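Local coordinates for protein cruciferin (Brassica napus, PDB 3KGL) that probably serves as a seed storage protein, an 11S globulin of rapeseed built from two cupin domains and laid down as a nutrient reserve, at residues A[331-336]-A[387-392]; A[352-357]-A[369-374]. All blocks are in the same frame, centred on the assembly; numbering follows the deposited sequence.

Both contacts lie in the second cupin domain and meet in one curled antiparallel sheet. Following the chain from the N terminus, the segment 331-336 opens contact 1 where strand 324-331 turns into strand 334-341. The chain then runs through strand 346-352 into 352-357, turns back between strands 354-360 and 366-369, and closes contact 2 at 369-374 as a short hairpin. It goes on through strand 377-380 to 387-392, which closes the wider loop of contact 1, so that the smaller loop sits wholly within the larger. Strand 385-390 lies between strands 334-341 and 354-360, and the bond from His356 N to Arg389 O joins the two contacts directly.

Contact 1 (A[331-336]-A[387-392]); sequences RQNAMV and VKRATS
Strands 334-336 and 387-390 run antiparallel at 164°, their axes 4.8 Å apart at the closest point, with Met335 opposite Arg389 in a non-hydrogen-bonded pair and Val336 opposite Lys388 in a hydrogen-bonded one. Val336 N donates to Lys388 O at 3.0 Å, and Ala390 N reaches Ala334 O at 2.8 Å. Before the strand, Arg331 to Ala334 form a type II turn, and Asn333 N within it bonds Ala390 O at 2.9 Å, approaching from above the carbonyl plane. Such ladders build the curled sheets of the cupin beta-barrel, and here the pairing joins the start of strand 334-341 to the end of strand 385-390.

Asn333 and Arg389 lie alongside each other, with amide and guanidinium planes 28° apart. Arg389 NE donates to Asn333 OD1 at 3.2 Å, in the plane of the amide carbonyl but tilted from that of the guanidinium; the bend at chi3 (103°) turns NE to this acceptor, while NH1 makes a salt bridge to a bound sulfate, probably from the crystallisation liquor. On the face of Met335 and Arg389, Met335 CG meets CG2 of the diagonal neighbour Val387 at 4.0 Å; Ala231 of a second subunit packs on Met335 and its Val227 on Val387. On the other face the Lys388 chain passes across Val336, bringing NZ 3.7 Å from CG1, while NZ itself has a long, weak ion pair with Glu399.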
ATOM      1  N   ARG A 331     -14.423 -28.686 -21.343  1.00 47.13           N
ATOM      2  CA  ARG A 331     -15.475 -29.657 -21.609  1.00 58.12           C
ATOM      3  C   ARG A 331     -15.403 -30.794 -20.610  1.00 36.88           C
ATOM      4  O   ARG A 331     -14.335 -31.107 -20.100  1.00 42.95           O
ATOM      5  CB  ARG A 331     -15.360 -30.194 -23.033  1.00 93.21           C
ATOM      6  CG  ARG A 331     -14.944 -29.142 -24.055  1.00119.58           C
ATOM      7  CD  ARG A 331     -15.540 -29.448 -25.402  1.00 64.79           C
ATOM      8  NE  ARG A 331     -16.979 -29.634 -25.272  1.00 96.63           N
ATOM      9  CZ  ARG A 331     -17.783 -29.883 -26.294  1.00 94.39           C
ATOM     10  NH1 ARG A 331     -17.277 -29.970 -27.514  1.00 72.95           N
ATOM     11  NH2 ARG A 331     -19.085 -30.042 -26.097  1.00 73.63           N
ATOM     12  N   GLN A 332     -16.553 -31.396 -20.329  1.00 53.28           N
ATOM     13  CA  GLN A 332     -16.664 -32.461 -19.338  1.00 37.40           C
ATOM     14  C   GLN A 332     -15.391 -33.294 -19.209  1.00 38.01           C
ATOM     15  O   GLN A 332     -14.814 -33.739 -20.204  1.00 49.70           O
ATOM     16  CB  GLN A 332     -17.859 -33.361 -19.663  1.00 59.04           C
ATOM     17  CG  GLN A 332     -18.103 -34.491 -18.664  1.00 55.16           C
ATOM     18  CD  GLN A 332     -19.536 -35.000 -18.701  1.00 60.86           C
ATOM     19  OE1 GLN A 332     -20.149 -35.092 -19.767  1.00 66.87           O
ATOM     20  NE2 GLN A 332     -20.080 -35.330 -17.530  1.00 77.24           N
ATOM     21  N   ASN A 333     -14.957 -33.482 -17.968  1.00 32.84           N
ATOM     22  CA  ASN A 333     -13.807 -34.331 -17.658  1.00 59.54           C
ATOM     23  C   ASN A 333     -12.439 -33.737 -17.982  1.00 56.41           C
ATOM     24  O   ASN A 333     -11.413 -34.368 -17.725  1.00 57.46           O
ATOM     25  CB  ASN A 333     -13.958 -35.713 -18.297  1.00 54.94           C
ATOM     26  CG  ASN A 333     -14.861 -36.625 -17.493  1.00 79.86           C
ATOM     27  OD1 ASN A 333     -14.826 -36.627 -16.259  1.00 70.35           O
ATOM     28  ND2 ASN A 333     -15.676 -37.410 -18.188  1.00 82.16           N
ATOM     29  N   ALA A 334     -12.418 -32.532 -18.541  1.00 31.06           N
ATOM     30  CA  ALA A 334     -11.163 -31.806 -18.673  1.00 20.58           C
ATOM     31  C   ALA A 334     -10.690 -31.324 -17.300  1.00 65.14           C
ATOM     32  O   ALA A 334     -11.497 -30.966 -16.429  1.00 33.59           O
ATOM     33  CB  ALA A 334     -11.315 -30.648 -19.620  1.00 43.99           C
ATOM     34  N   MET A 335      -9.379 -31.324 -17.100  1.00 52.77           N
ATOM     35  CA  MET A 335      -8.821 -30.923 -15.815  1.00 31.87           C
ATOM     36  C   MET A 335      -7.815 -29.788 -15.959  1.00 52.19           C
ATOM     37  O   MET A 335      -7.005 -29.768 -16.889  1.00 38.16           O
ATOM     38  CB  MET A 335      -8.170 -32.116 -15.116  1.00 50.46           C
ATOM     39  CG  MET A 335      -7.323 -31.750 -13.913  1.00 43.33           C
ATOM     40  SD  MET A 335      -6.511 -33.181 -13.176  1.00 56.03           S
ATOM     41  CE  MET A 335      -5.239 -33.514 -14.382  1.00 51.85           C
ATOM     42  N   VAL A 336      -7.892 -28.838 -15.033  1.00 40.53           N
ATOM     43  CA  VAL A 336      -6.913 -27.777 -14.933  1.00 29.82           C
ATOM     44  C   VAL A 336      -5.929 -28.166 -13.863  1.00 25.19           C
ATOM     45  O   VAL A 336      -6.213 -28.053 -12.674  1.00 44.94           O
ATOM     46  CB  VAL A 336      -7.533 -26.431 -14.548  1.00 36.76           C
ATOM     47  CG1 VAL A 336      -6.574 -25.304 -14.926  1.00 28.26           C
ATOM     48  CG2 VAL A 336      -8.876 -26.249 -15.237  1.00 17.45           C
ATOM     49  N   VAL A 387      -7.034 -27.534  -7.794  1.00 51.47           N
ATOM     50  CA  VAL A 387      -7.352 -28.340  -8.972  1.00 32.79           C
ATOM     51  C   VAL A 387      -8.856 -28.334  -9.251  1.00 49.46           C
ATOM     52  O   VAL A 387      -9.674 -28.265  -8.333  1.00 41.08           O
ATOM     53  CB  VAL A 387      -6.845 -29.776  -8.862  1.00 23.27           C
ATOM     54  CG1 VAL A 387      -7.818 -30.618  -8.044  1.00 29.77           C
ATOM     55  CG2 VAL A 387      -6.664 -30.358 -10.249  1.00 21.20           C
ATOM     56  N   LYS A 388      -9.216 -28.380 -10.524  1.00 32.84           N
ATOM     57  CA  LYS A 388     -10.618 -28.369 -10.903  1.00 46.10           C
ATOM     58  C   LYS A 388     -10.838 -29.298 -12.093  1.00 32.58           C
ATOM     59  O   LYS A 388     -10.095 -29.241 -13.053  1.00 32.82           O
ATOM     60  CB  LYS A 388     -11.094 -26.934 -11.191  1.00 24.32           C
ATOM     61  CG  LYS A 388      -9.973 -25.914 -11.440  1.00 55.23           C
ATOM     62  CD  LYS A 388     -10.510 -24.479 -11.553  1.00 21.80           C
ATOM     63  CE  LYS A 388      -9.403 -23.435 -11.316  1.00 66.16           C
ATOM     64  NZ  LYS A 388      -8.475 -23.224 -12.475  1.00 45.40           N
ATOM     65  N   ARG A 389     -11.824 -30.190 -11.995  1.00 41.88           N
ATOM     66  CA  ARG A 389     -12.186 -31.072 -13.099  1.00 30.78           C
ATOM     67  C   ARG A 389     -13.602 -30.731 -13.544  1.00 37.81           C
ATOM     68  O   ARG A 389     -14.492 -30.589 -12.720  1.00 38.27           O
ATOM     69  CB  ARG A 389     -12.118 -32.533 -12.665  1.00 23.01           C
ATOM     70  CG  ARG A 389     -12.265 -33.520 -13.826  1.00 66.34           C
ATOM     71  CD  ARG A 389     -12.483 -34.972 -13.364  1.00 49.09           C
ATOM     72  NE  ARG A 389     -13.877 -35.400 -13.492  1.00 79.21           N
ATOM     73  CZ  ARG A 389     -14.642 -35.793 -12.477  1.00 59.89           C
ATOM     74  NH1 ARG A 389     -14.144 -35.830 -11.254  1.00 60.78           N
ATOM     75  NH2 ARG A 389     -15.900 -36.166 -12.685  1.00 56.38           N
ATOM     76  N   ALA A 390     -13.816 -30.579 -14.844  1.00 50.12           N
ATOM     77  CA  ALA A 390     -15.142 -30.211 -15.329  1.00 36.40           C
ATOM     78  C   ALA A 390     -16.064 -31.413 -15.199  1.00 48.03           C
ATOM     79  O   ALA A 390     -15.635 -32.554 -15.352  1.00 37.93           O
ATOM     80  CB  ALA A 390     -15.082 -29.711 -16.765  1.00 23.27           C
ATOM     81  N   THR A 391     -17.331 -31.144 -14.910  1.00 50.66           N
ATOM     82  CA  THR A 391     -18.267 -32.190 -14.510  1.00 39.53           C
ATOM     83  C   THR A 391     -19.549 -32.182 -15.320  1.00 45.22           C
ATOM     84  O   THR A 391     -20.102 -33.234 -15.634  1.00 43.45           O
ATOM     85  CB  THR A 391     -18.637 -32.043 -13.031  1.00 57.59           C
ATOM     86  OG1 THR A 391     -17.968 -33.064 -12.281  1.00 52.30           O
ATOM     87  CG2 THR A 391     -20.159 -32.161 -12.839  1.00 44.10           C
ATOM     88  N   SER A 392     -20.030 -30.981 -15.619  1.00 58.51           N
ATOM     89  CA  SER A 392     -21.152 -30.810 -16.514  1.00 29.12           C
ATOM     90  C   SER A 392     -20.599 -30.906 -17.923  1.00 63.41           C
ATOM     91  O   SER A 392     -19.385 -31.101 -18.111  1.00 18.78           O
ATOM     92  CB  SER A 392     -21.808 -29.453 -16.287  1.00 47.13           C
ATOM     93  OG  SER A 392     -20.859 -28.405 -16.426  1.00 53.63           O
TER

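Contact 2 (A[352-357]-A[369-374]); sequences DGEAHV and DGQVSQ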
ATOM      1  N   ASP A 352     -21.216 -21.116 -15.869  1.00 46.95           N
ATOM      2  CA  ASP A 352     -21.870 -22.192 -16.603  1.00 34.21           C
ATOM      3  C   ASP A 352     -21.417 -23.571 -16.149  1.00 47.38           C
ATOM      4  O   ASP A 352     -20.231 -23.901 -16.200  1.00 35.32           O
ATOM      5  CB  ASP A 352     -21.591 -22.043 -18.098  1.00 62.55           C
ATOM      6  CG  ASP A 352     -22.278 -20.838 -18.705  1.00 82.87           C
ATOM      7  OD1 ASP A 352     -23.531 -20.822 -18.672  1.00 47.64           O
ATOM      8  OD2 ASP A 352     -21.571 -19.921 -19.210  1.00 51.29           O
ATOM      9  N   GLY A 353     -22.370 -24.387 -15.717  1.00 31.45           N
ATOM     10  CA  GLY A 353     -22.062 -25.760 -15.388  1.00 19.55           C
ATOM     11  C   GLY A 353     -21.384 -26.003 -14.053  1.00 43.77           C
ATOM     12  O   GLY A 353     -21.482 -25.217 -13.107  1.00 37.76           O
ATOM     13  N   GLU A 354     -20.680 -27.120 -13.985  1.00 20.85           N
ATOM     14  CA  GLU A 354     -20.225 -27.642 -12.721  1.00 13.38           C
ATOM     15  C   GLU A 354     -18.828 -28.214 -12.867  1.00 35.07           C
ATOM     16  O   GLU A 354     -18.461 -28.730 -13.920  1.00 26.48           O
ATOM     17  CB  GLU A 354     -21.156 -28.770 -12.256  1.00 35.02           C
ATOM     18  CG  GLU A 354     -22.594 -28.372 -11.981  1.00 61.29           C
ATOM     19  CD  GLU A 354     -23.150 -29.039 -10.725  1.00119.43           C
ATOM     20  OE1 GLU A 354     -24.312 -28.748 -10.346  1.00113.79           O
ATOM     21  OE2 GLU A 354     -22.417 -29.847 -10.107  1.00 45.10           O
ATOM     22  N   ALA A 355     -18.053 -28.137 -11.795  1.00 21.02           N
ATOM     23  CA  ALA A 355     -16.769 -28.815 -11.749  1.00 34.48           C
ATOM     24  C   ALA A 355     -16.406 -29.188 -10.321  1.00 19.30           C
ATOM     25  O   ALA A 355     -16.893 -28.599  -9.356  1.00 26.59           O
ATOM     26  CB  ALA A 355     -15.688 -27.963 -12.375  1.00  8.98           C
ATOM     27  N   HIS A 356     -15.549 -30.185 -10.187  1.00 33.73           N
ATOM     28  CA  HIS A 356     -15.147 -30.625  -8.875  1.00 30.86           C
ATOM     29  C   HIS A 356     -13.756 -30.103  -8.570  1.00 60.54           C
ATOM     30  O   HIS A 356     -12.796 -30.390  -9.294  1.00 51.53           O
ATOM     31  CB  HIS A 356     -15.183 -32.143  -8.778  1.00 28.76           C
ATOM     32  CG  HIS A 356     -14.939 -32.646  -7.394  1.00 79.83           C
ATOM     33  ND1 HIS A 356     -15.963 -32.899  -6.506  1.00 40.86           N
ATOM     34  CD2 HIS A 356     -13.786 -32.904  -6.731  1.00 17.30           C
ATOM     35  CE1 HIS A 356     -15.451 -33.305  -5.358  1.00 56.85           C
ATOM     36  NE2 HIS A 356     -14.133 -33.317  -5.468  1.00 72.28           N
ATOM     37  N   VAL A 357     -13.651 -29.315  -7.505  1.00 41.68           N
ATOM     38  CA  VAL A 357     -12.376 -28.696  -7.177  1.00 47.66           C
ATOM     39  C   VAL A 357     -11.853 -29.069  -5.804  1.00 36.54           C
ATOM     40  O   VAL A 357     -12.608 -29.329  -4.868  1.00 26.54           O
ATOM     41  CB  VAL A 357     -12.363 -27.131  -7.341  1.00 51.22           C
ATOM     42  CG1 VAL A 357     -13.761 -26.525  -7.421  1.00 11.22           C
ATOM     43  CG2 VAL A 357     -11.576 -26.492  -6.215  1.00 41.01           C
ATOM     44  N   ASP A 369     -13.321 -29.352  -1.149  1.00 46.03           N
ATOM     45  CA  ASP A 369     -13.302 -30.578  -1.937  1.00 54.42           C
ATOM     46  C   ASP A 369     -14.747 -30.944  -2.290  1.00 50.63           C
ATOM     47  O   ASP A 369     -15.427 -31.655  -1.553  1.00 35.41           O
ATOM     48  CB  ASP A 369     -12.588 -31.685  -1.151  1.00 50.87           C
ATOM     49  CG  ASP A 369     -12.894 -33.091  -1.670  1.00 88.71           C
ATOM     50  OD1 ASP A 369     -12.948 -33.295  -2.905  1.00 57.59           O
ATOM     51  OD2 ASP A 369     -13.059 -34.000  -0.820  1.00 45.21           O
ATOM     52  N   GLY A 370     -15.211 -30.422  -3.420  1.00 49.14           N
ATOM     53  CA  GLY A 370     -16.603 -30.532  -3.796  1.00 22.57           C
ATOM     54  C   GLY A 370     -17.045 -29.762  -5.033  1.00 66.05           C
ATOM     55  O   GLY A 370     -16.254 -29.161  -5.785  1.00 30.54           O
ATOM     56  N   GLN A 371     -18.353 -29.775  -5.236  1.00 43.40           N
ATOM     57  CA  GLN A 371     -18.930 -29.244  -6.448  1.00 27.25           C
ATOM     58  C   GLN A 371     -19.102 -27.738  -6.368  1.00 42.64           C
ATOM     59  O   GLN A 371     -19.331 -27.168  -5.297  1.00 43.46           O
ATOM     60  CB  GLN A 371     -20.261 -29.928  -6.718  1.00 37.26           C
ATOM     61  CG  GLN A 371     -20.493 -30.304  -8.174  1.00 34.87           C
ATOM     62  CD  GLN A 371     -19.493 -31.329  -8.719  1.00 63.39           C
ATOM     63  OE1 GLN A 371     -18.662 -31.895  -7.986  1.00 28.50           O
ATOM     64  NE2 GLN A 371     -19.570 -31.565 -10.026  1.00 43.12           N
ATOM     65  N   VAL A 372     -18.989 -27.102  -7.522  1.00 36.11           N
ATOM     66  CA  VAL A 372     -19.090 -25.659  -7.625  1.00 40.31           C
ATOM     67  C   VAL A 372     -19.793 -25.402  -8.945  1.00 50.39           C
ATOM     68  O   VAL A 372     -19.361 -25.888  -9.994  1.00 51.96           O
ATOM     69  CB  VAL A 372     -17.693 -25.023  -7.608  1.00 34.70           C
ATOM     70  CG1 VAL A 372     -17.733 -23.643  -8.158  1.00 45.25           C
ATOM     71  CG2 VAL A 372     -17.161 -24.998  -6.200  1.00 40.20           C
ATOM     72  N   SER A 373     -20.892 -24.664  -8.894  1.00 27.63           N
ATOM     73  CA  SER A 373     -21.759 -24.559 -10.053  1.00 36.92           C
ATOM     74  C   SER A 373     -22.194 -23.125 -10.323  1.00 44.57           C
ATOM     75  O   SER A 373     -21.856 -22.217  -9.572  1.00 33.21           O
ATOM     76  CB  SER A 373     -22.982 -25.441  -9.842  1.00 40.94           C
ATOM     77  OG  SER A 373     -23.697 -25.026  -8.692  1.00 52.81           O
ATOM     78  N   GLN A 374     -22.961 -22.940 -11.395  1.00 36.34           N
ATOM     79  CA  GLN A 374     -23.411 -21.619 -11.821  1.00 29.85           C
ATOM     80  C   GLN A 374     -23.771 -20.657 -10.693  1.00 38.39           C
ATOM     81  O   GLN A 374     -24.599 -20.963  -9.834  1.00 49.73           O
ATOM     82  CB  GLN A 374     -24.588 -21.740 -12.782  1.00 43.57           C
ATOM     83  CG  GLN A 374     -25.148 -20.400 -13.220  1.00 28.38           C
ATOM     84  CD  GLN A 374     -25.650 -20.419 -14.656  1.00 69.54           C
ATOM     85  OE1 GLN A 374     -25.272 -21.284 -15.452  1.00 61.73           O
ATOM     86  NE2 GLN A 374     -26.503 -19.458 -14.996  1.00109.16           N
TER
HETATM   87  O   HOH W   1     -25.341 -23.858 -15.613  1.00 41.94           O
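A short beta hairpin of the C-terminal cupin domain brings 352-357 against 369-374, and Glu354, His356, Gln371 and Ser373 form a polar row along one face. Strands 354-357 and 371-373 run antiparallel. Val357 and Gly370 are bonded in both directions, Val357 N to Gly370 O at 3.1 Å and Gly370 N to Val357 O at 3.2 Å; at Ala355 and Val372 the return bond, from Val372 N, is weak.

Within the polar row His356 has a hydrogen-bond partner at each ring nitrogen. With CG anti to the backbone N (chi1 -173°), its ring reaches over to 369-371, where the chain turns a corner at Gly370. Gln371 OE1 lies in the ring plane, 3.2 Å from His356 ND1, its C=O pointing almost straight at that nitrogen although the amide is turned 48° from the ring. Asp369 OD1 accepts from His356 NE2 at 2.8 Å, its carboxylate nearly perpendicular to the ring at 81°. These two bonds fix the ring's rotation, and the carboxylate would probably favour a positively charged imidazole. A bound sulfate, probably from the crystallisation liquor, lies about 3 Å from the His356 side chain. At the far end a water takes the N-H of Gly353 and donates to Gln374 OE1, while Asp352 forms a salt bridge with Arg396. On the face away from His356 and Gln371, Val357 CG1 packs 3.9 Å from Val372 CG2, and both valines are buried, Val357 against Val386 and Lys388 and Val372 against Ala14: a polar row backed by a buried apolar face, as in antiparallel hairpins of the cupin beta-barrel.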